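PDB 6BJA: acetyl-CoA acetyltransferase A from Ascaris suum, which binds coenzyme A and probably catalyses the reversible thiolase reaction that joins two acetyl-CoA molecules into acetoacetyl-CoA with release of coenzyme A. Local coordinates for residues V117-S122 with C263-G268; P129-R134 with Q143-L148. All coordinates share one frame; numbering follows the deposited sequence.

Both contacts lie within the N-terminal thiolase domain. Contact 1 joins strands 116-124 and 257-267 inside the large mixed sheet of the chain. Contact 2 is a two-stranded hairpin, 130-132 with 145-146, that leads into helix 147-153. Residues 129-148 fall between the two segments of contact 1, so contact 2 is nested in the connection it closes. The two centres are about 34 Å apart. The nearest atoms are about 11 Å apart and do not touch. No other chain touches the two segments of contact 1, whereas those of contact 2 also meet three other subunits. Contact 1 belongs to the core sheet, while contact 2 lies where subunits meet and is consistent with a part in tetramer assembly.

Contact 1 of 2, residues V117-S122 with C263-G268; sequences VVALGS and CVLASG
V117 and L265 exchange two backbone hydrogen bonds. L265 N gives to V117 O at 2.8 Å, and V117 N gives to L265 O at 3.0 Å. The second bond is the less aligned, with the donor tilted 22° from the carbonyl plane. A119 and C263 form the next such pair: C263 N reaches A119 O at 2.9 Å, and A119 N reaches C263 O at 3.0 Å. C263 O also takes a CA-H contact from V118 CA at 3.5 Å. V117 O takes one from V264 CA, also at 3.5 Å. V118 and V264 are the non-hydrogen-bonded pair between. The backbone of V118 bonds instead to E57 and I59 on strand 57-61. These antiparallel strands lie side by side in a core sheet of the thiolase fold, a layered alpha/beta arrangement. V117, A119, C263 and L265 share the face covered by helix 97-110, which follows the predicted nucleophile C95. Here V117 CG2 leans on L265 CB at 4.1 Å. V118 and V264 point to the other face, where helix 33-48 packs on V264. With chi1 at 66°, V118 CG2 lies anti to the backbone N and beside the carbonyl carbon, where it meets V264 CG2 at 4.1 Å. Beyond the paired residues, S122 OG bonds to A33 O, and S122 O accepts from N62 ND2. S267 OG caps V270 N at the start of helix 268-274.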
ATOM      1  N   VAL A 117      -8.429   4.445  40.958  1.00 19.85           N
ATOM      2  CA  VAL A 117      -8.248   4.172  39.545  1.00 20.53           C
ATOM      3  C   VAL A 117      -7.166   5.063  38.963  1.00 19.59           C
ATOM      4  O   VAL A 117      -6.811   6.087  39.559  1.00 20.05           O
ATOM      5  CB  VAL A 117      -9.540   4.385  38.729  1.00 22.43           C
ATOM      6  CG1 VAL A 117     -10.729   3.597  39.319  1.00 20.35           C
ATOM      7  CG2 VAL A 117      -9.876   5.811  38.647  1.00 20.28           C
ATOM      8  N   VAL A 118      -6.635   4.659  37.813  1.00 16.66           N
ATOM      9  CA  VAL A 118      -5.763   5.540  37.054  1.00 16.09           C
ATOM     10  C   VAL A 118      -6.461   5.903  35.740  1.00 17.17           C
ATOM     11  O   VAL A 118      -6.989   5.034  35.032  1.00 16.78           O
ATOM     12  CB  VAL A 118      -4.360   4.912  36.815  1.00 17.15           C
ATOM     13  CG1 VAL A 118      -4.384   3.678  35.910  1.00 20.47           C
ATOM     14  CG2 VAL A 118      -3.408   6.004  36.269  1.00 17.99           C
ATOM     15  N   ALA A 119      -6.520   7.208  35.469  1.00 16.74           N
ATOM     16  CA  ALA A 119      -7.135   7.742  34.266  1.00 14.47           C
ATOM     17  C   ALA A 119      -6.062   8.496  33.496  1.00 15.27           C
ATOM     18  O   ALA A 119      -5.352   9.331  34.067  1.00 16.05           O
ATOM     19  CB  ALA A 119      -8.279   8.644  34.631  1.00 16.70           C
ATOM     20  N   LEU A 120      -5.931   8.218  32.208  1.00 14.09           N
ATOM     21  CA  LEU A 120      -4.885   8.828  31.417  1.00 14.25           C
ATOM     22  C   LEU A 120      -5.263   8.964  29.951  1.00 14.66           C
ATOM     23  O   LEU A 120      -6.296   8.467  29.499  1.00 14.26           O
ATOM     24  CB  LEU A 120      -3.599   7.997  31.551  1.00 14.73           C
ATOM     25  CG  LEU A 120      -3.650   6.576  31.014  1.00 14.79           C
ATOM     26  CD1 LEU A 120      -2.448   6.283  30.164  1.00 16.30           C
ATOM     27  CD2 LEU A 120      -3.801   5.585  32.151  1.00 16.49           C
ATOM     28  N   GLY A 121      -4.368   9.600  29.209  1.00 14.85           N
ATOM     29  CA  GLY A 121      -4.476   9.678  27.771  1.00 17.07           C
ATOM     30  C   GLY A 121      -3.090   9.549  27.187  1.00 15.48           C
ATOM     31  O   GLY A 121      -2.107   9.960  27.805  1.00 14.88           O
ATOM     32  N   SER A 122      -3.027   8.972  25.994  1.00 14.21           N
ATOM     33  CA  SER A 122      -1.783   8.793  25.270  1.00 14.42           C
ATOM     34  C   SER A 122      -2.041   8.832  23.786  1.00 17.61           C
ATOM     35  O   SER A 122      -2.991   8.223  23.295  1.00 18.04           O
ATOM     36  CB  SER A 122      -1.116   7.465  25.608  1.00 15.83           C
ATOM     37  OG  SER A 122       0.192   7.426  25.042  1.00 17.22           O
ATOM     38  N   CYS A 263      -3.463  10.729  35.722  1.00 15.99           N
ATOM     39  CA  CYS A 263      -3.779  11.029  37.118  1.00 17.90           C
ATOM     40  C   CYS A 263      -4.219   9.778  37.839  1.00 18.82           C
ATOM     41  O   CYS A 263      -4.957   8.964  37.277  1.00 17.60           O
ATOM     42  CB  CYS A 263      -4.911  12.032  37.253  1.00 19.96           C
ATOM     43  SG  CYS A 263      -4.677  13.628  36.495  1.00 21.16           S
ATOM     44  N   VAL A 264      -3.800   9.624  39.093  1.00 16.51           N
ATOM     45  CA  VAL A 264      -4.399   8.604  39.955  1.00 16.73           C
ATOM     46  C   VAL A 264      -5.506   9.266  40.763  1.00 17.84           C
ATOM     47  O   VAL A 264      -5.288  10.305  41.378  1.00 17.79           O
ATOM     48  CB  VAL A 264      -3.353   7.957  40.881  1.00 17.21           C
ATOM     49  CG1 VAL A 264      -4.002   7.085  41.944  1.00 16.97           C
ATOM     50  CG2 VAL A 264      -2.403   7.145  40.068  1.00 18.89           C
ATOM     51  N   LEU A 265      -6.687   8.642  40.767  1.00 17.39           N
ATOM     52  CA  LEU A 265      -7.830   9.136  41.514  1.00 15.80           C
ATOM     53  C   LEU A 265      -8.122   8.172  42.657  1.00 17.12           C
ATOM     54  O   LEU A 265      -7.972   6.962  42.501  1.00 18.42           O
ATOM     55  CB  LEU A 265      -9.064   9.262  40.609  1.00 16.37           C
ATOM     56  CG  LEU A 265      -8.863  10.010  39.291  1.00 17.68           C
ATOM     57  CD1 LEU A 265     -10.112   9.929  38.427  1.00 20.13           C
ATOM     58  CD2 LEU A 265      -8.514  11.448  39.525  1.00 19.24           C
ATOM     59  N   ALA A 266      -8.526   8.709  43.799  1.00 18.12           N
ATOM     60  CA  ALA A 266      -8.896   7.860  44.931  1.00 19.55           C
ATOM     61  C   ALA A 266     -10.070   8.452  45.723  1.00 20.79           C
ATOM     62  O   ALA A 266     -10.274   9.667  45.758  1.00 23.21           O
ATOM     63  CB  ALA A 266      -7.686   7.640  45.852  1.00 22.22           C
ATOM     64  N   SER A 267     -10.841   7.567  46.365  1.00 20.61           N
ATOM     65  CA  SER A 267     -11.979   7.999  47.154  1.00 22.81           C
ATOM     66  C   SER A 267     -11.543   8.637  48.470  1.00 23.91           C
ATOM     67  O   SER A 267     -10.421   8.429  48.933  1.00 24.22           O
ATOM     68  CB  SER A 267     -12.904   6.810  47.439  1.00 25.06           C
ATOM     69  OG  SER A 267     -12.324   5.971  48.419  1.00 24.54           O
ATOM     70  N   GLY A 268     -12.441   9.410  49.074  1.00 26.55           N
ATOM     71  CA  GLY A 268     -12.205   9.969  50.391  1.00 26.92           C
ATOM     72  C   GLY A 268     -11.888   8.892  51.416  1.00 27.72           C
ATOM     73  O   GLY A 268     -11.054   9.111  52.303  1.00 29.22           O
TER

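Contact 2 of 2, residues P129-R134 with Q143-L148; sequences PFYVPR and QLVDAL
V145 O is gripped by two groups of the opposite strand. Y131 N donates to it at 2.8 Å, in the carbonyl plane, and F130 CA adds a CA-H contact at 3.1 Å. In return V145 N gives to Y131 O at 3.2 Å, on a lone pair. A147 N extends the ladder with a bond to P129 O of 3.1 Å. F130 and D146 share one face. F130 CE1 lies 3.5 Å from D146 OD2, the oxygen coming obliquely to the ring, with ring and carboxylate planes 57° apart. CG of D146 is anti to its N (chi1 -168°), which carries the carboxylate back over the helix start. There D146 OD1 caps L148 N at 2.9 Å, met from above the carboxylate plane. R134 of the second subunit forms a salt bridge to the same OD1, and G140 N of the third subunit bonds OD2. On the other face Y131 CZ rests 3.5 Å from A147 CB, and Y131 OH bonds to D151. V132 CG2 and L144 CD1 are pressed together at 3.5 Å, closer than usual for two carbons. The L144 backbone bonds to the third subunit and V132 packs on I137 of the fourth, consistent with the tetramerization loop of tetrameric thiolases. Strand 130-132 also forms an antiparallel ladder with a strand of the second subunit. The hairpin projects from the core and runs straight into helix 147-153.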
ATOM      1  N   PRO A 129      -0.996   5.233  11.005  1.00 18.05           N
ATOM      2  CA  PRO A 129      -0.652   4.697   9.690  1.00 17.77           C
ATOM      3  C   PRO A 129      -1.507   5.226   8.558  1.00 18.06           C
ATOM      4  O   PRO A 129      -2.334   6.107   8.766  1.00 18.50           O
ATOM      5  CB  PRO A 129      -0.896   3.205   9.871  1.00 18.03           C
ATOM      6  CG  PRO A 129      -2.132   3.182  10.757  1.00 18.49           C
ATOM      7  CD  PRO A 129      -1.882   4.321  11.749  1.00 19.75           C
ATOM      8  N   PHE A 130      -1.291   4.655   7.375  1.00 18.75           N
ATOM      9  CA  PHE A 130      -2.166   4.848   6.240  1.00 18.53           C
ATOM     10  C   PHE A 130      -2.970   3.580   6.045  1.00 17.89           C
ATOM     11  O   PHE A 130      -2.523   2.509   6.440  1.00 18.68           O
ATOM     12  CB  PHE A 130      -1.384   5.179   4.970  1.00 19.81           C
ATOM     13  CG  PHE A 130      -0.547   6.416   5.091  1.00 20.01           C
ATOM     14  CD1 PHE A 130      -1.083   7.654   4.812  1.00 20.45           C
ATOM     15  CD2 PHE A 130       0.760   6.329   5.487  1.00 21.73           C
ATOM     16  CE1 PHE A 130      -0.314   8.788   4.938  1.00 21.75           C
ATOM     17  CE2 PHE A 130       1.527   7.465   5.611  1.00 23.78           C
ATOM     18  CZ  PHE A 130       0.980   8.685   5.328  1.00 21.62           C
ATOM     19  N   TYR A 131      -4.143   3.716   5.434  1.00 18.79           N
ATOM     20  CA  TYR A 131      -5.054   2.600   5.237  1.00 19.21           C
ATOM     21  C   TYR A 131      -5.177   2.206   3.771  1.00 20.67           C
ATOM     22  O   TYR A 131      -5.403   3.050   2.909  1.00 21.48           O
ATOM     23  CB  TYR A 131      -6.455   2.962   5.753  1.00 17.93           C
ATOM     24  CG  TYR A 131      -6.538   3.469   7.182  1.00 17.34           C
ATOM     25  CD1 TYR A 131      -5.782   2.889   8.189  1.00 18.71           C
ATOM     26  CD2 TYR A 131      -7.418   4.494   7.529  1.00 18.50           C
ATOM     27  CE1 TYR A 131      -5.886   3.316   9.487  1.00 18.72           C
ATOM     28  CE2 TYR A 131      -7.529   4.932   8.822  1.00 18.49           C
ATOM     29  CZ  TYR A 131      -6.755   4.334   9.804  1.00 16.80           C
ATOM     30  OH  TYR A 131      -6.856   4.747  11.111  1.00 18.67           O
ATOM     31  N   VAL A 132      -5.041   0.910   3.524  1.00 19.00           N
ATOM     32  CA  VAL A 132      -5.453   0.261   2.272  1.00 21.52           C
ATOM     33  C   VAL A 132      -6.787  -0.426   2.510  1.00 21.62           C
ATOM     34  O   VAL A 132      -6.910  -1.202   3.447  1.00 21.35           O
ATOM     35  CB  VAL A 132      -4.421  -0.781   1.824  1.00 21.50           C
ATOM     36  CG1 VAL A 132      -4.846  -1.473   0.544  1.00 27.94           C
ATOM     37  CG2 VAL A 132      -3.058  -0.141   1.634  1.00 29.22           C
ATOM     38  N   PRO A 133      -7.794  -0.155   1.670  1.00 28.28           N
ATOM     39  CA  PRO A 133      -9.097  -0.779   1.946  1.00 28.78           C
ATOM     40  C   PRO A 133      -9.106  -2.289   1.738  1.00 29.06           C
ATOM     41  O   PRO A 133      -8.298  -2.831   0.979  1.00 28.59           O
ATOM     42  CB  PRO A 133     -10.036  -0.081   0.948  1.00 32.00           C
ATOM     43  CG  PRO A 133      -9.164   0.360  -0.138  1.00 36.23           C
ATOM     44  CD  PRO A 133      -7.868   0.762   0.518  1.00 31.06           C
ATOM     45  N   ARG A 134      -9.995  -2.972   2.464  1.00 24.83           N
ATOM     46  CA  ARG A 134     -10.206  -4.396   2.322  1.00 28.49           C
ATOM     47  C   ARG A 134     -10.858  -4.651   0.976  1.00 28.06           C
ATOM     48  O   ARG A 134     -11.546  -3.789   0.450  1.00 31.04           O
ATOM     49  CB  ARG A 134     -11.087  -4.911   3.465  1.00 25.01           C
ATOM     50  CG  ARG A 134     -11.388  -6.426   3.467  1.00 33.44           C
ATOM     51  CD  ARG A 134     -10.248  -7.289   3.998  1.00 31.42           C
ATOM     52  NE  ARG A 134      -9.729  -6.767   5.243  1.00 36.06           N
ATOM     53  CZ  ARG A 134      -8.891  -7.392   6.055  1.00 24.71           C
ATOM     54  NH1 ARG A 134      -8.462  -8.641   5.818  1.00 25.66           N
ATOM     55  NH2 ARG A 134      -8.519  -6.770   7.144  1.00 24.46           N
ATOM     56  N   GLN A 143      -7.048   5.543  -3.274  1.00 28.75           N
ATOM     57  CA  GLN A 143      -6.315   6.451  -2.407  1.00 30.38           C
ATOM     58  C   GLN A 143      -5.903   5.734  -1.132  1.00 27.05           C
ATOM     59  O   GLN A 143      -6.701   4.994  -0.546  1.00 29.66           O
ATOM     60  CB  GLN A 143      -7.176   7.667  -2.065  1.00 36.09           C
ATOM     61  CG  GLN A 143      -6.393   8.850  -1.544  1.00 40.64           C
ATOM     62  CD  GLN A 143      -5.765   9.666  -2.662  1.00 42.90           C
ATOM     63  OE1 GLN A 143      -6.378   9.873  -3.709  1.00 55.70           O
ATOM     64  NE2 GLN A 143      -4.549  10.138  -2.444  1.00 46.67           N
ATOM     65  N   LEU A 144      -4.643   5.903  -0.729  1.00 25.16           N
ATOM     66  CA  LEU A 144      -4.199   5.510   0.601  1.00 26.36           C
ATOM     67  C   LEU A 144      -4.673   6.577   1.563  1.00 30.64           C
ATOM     68  O   LEU A 144      -4.328   7.740   1.414  1.00 36.45           O
ATOM     69  CB  LEU A 144      -2.679   5.387   0.664  1.00 29.70           C
ATOM     70  CG  LEU A 144      -2.030   4.063   0.998  1.00 39.94           C
ATOM     71  CD1 LEU A 144      -2.611   2.986   0.136  1.00 38.73           C
ATOM     72  CD2 LEU A 144      -0.541   4.201   0.756  1.00 42.80           C
ATOM     73  N   VAL A 145      -5.475   6.179   2.535  1.00 21.72           N
ATOM     74  CA  VAL A 145      -6.126   7.107   3.446  1.00 19.70           C
ATOM     75  C   VAL A 145      -5.207   7.354   4.632  1.00 18.99           C
ATOM     76  O   VAL A 145      -4.651   6.418   5.188  1.00 20.22           O
ATOM     77  CB  VAL A 145      -7.459   6.541   3.925  1.00 20.13           C
ATOM     78  CG1 VAL A 145      -8.098   7.446   4.975  1.00 22.22           C
ATOM     79  CG2 VAL A 145      -8.389   6.331   2.742  1.00 28.09           C
ATOM     80  N   ASP A 146      -5.065   8.624   5.007  1.00 21.59           N
ATOM     81  CA  ASP A 146      -4.250   9.016   6.156  1.00 19.55           C
ATOM     82  C   ASP A 146      -5.070   8.961   7.439  1.00 18.00           C
ATOM     83  O   ASP A 146      -6.052   9.679   7.579  1.00 19.53           O
ATOM     84  CB  ASP A 146      -3.707  10.421   5.920  1.00 21.59           C
ATOM     85  CG  ASP A 146      -2.623  10.813   6.901  1.00 23.90           C
ATOM     86  OD1 ASP A 146      -2.625  10.293   8.031  1.00 23.72           O
ATOM     87  OD2 ASP A 146      -1.740  11.621   6.523  1.00 21.50           O
ATOM     88  N   ALA A 147      -4.679   8.097   8.369  1.00 18.72           N
ATOM     89  CA  ALA A 147      -5.383   7.969   9.636  1.00 19.43           C
ATOM     90  C   ALA A 147      -5.531   9.319  10.334  1.00 16.33           C
ATOM     91  O   ALA A 147      -6.547   9.579  10.961  1.00 16.96           O
ATOM     92  CB  ALA A 147      -4.658   6.987  10.559  1.00 19.83           C
ATOM     93  N   LEU A 148      -4.509  10.159  10.241  1.00 16.83           N
ATOM     94  CA  LEU A 148      -4.550  11.456  10.920  1.00 16.00           C
ATOM     95  C   LEU A 148      -5.690  12.311  10.423  1.00 18.65           C
ATOM     96  O   LEU A 148      -6.368  12.976  11.201  1.00 19.79           O
ATOM     97  CB  LEU A 148      -3.235  12.207  10.729  1.00 17.34           C
ATOM     98  CG  LEU A 148      -1.965  11.613  11.295  1.00 21.21           C
ATOM     99  CD1 LEU A 148      -0.794  12.409  10.758  1.00 22.08           C
ATOM    100  CD2 LEU A 148      -1.997  11.669  12.800  1.00 22.63           C
TER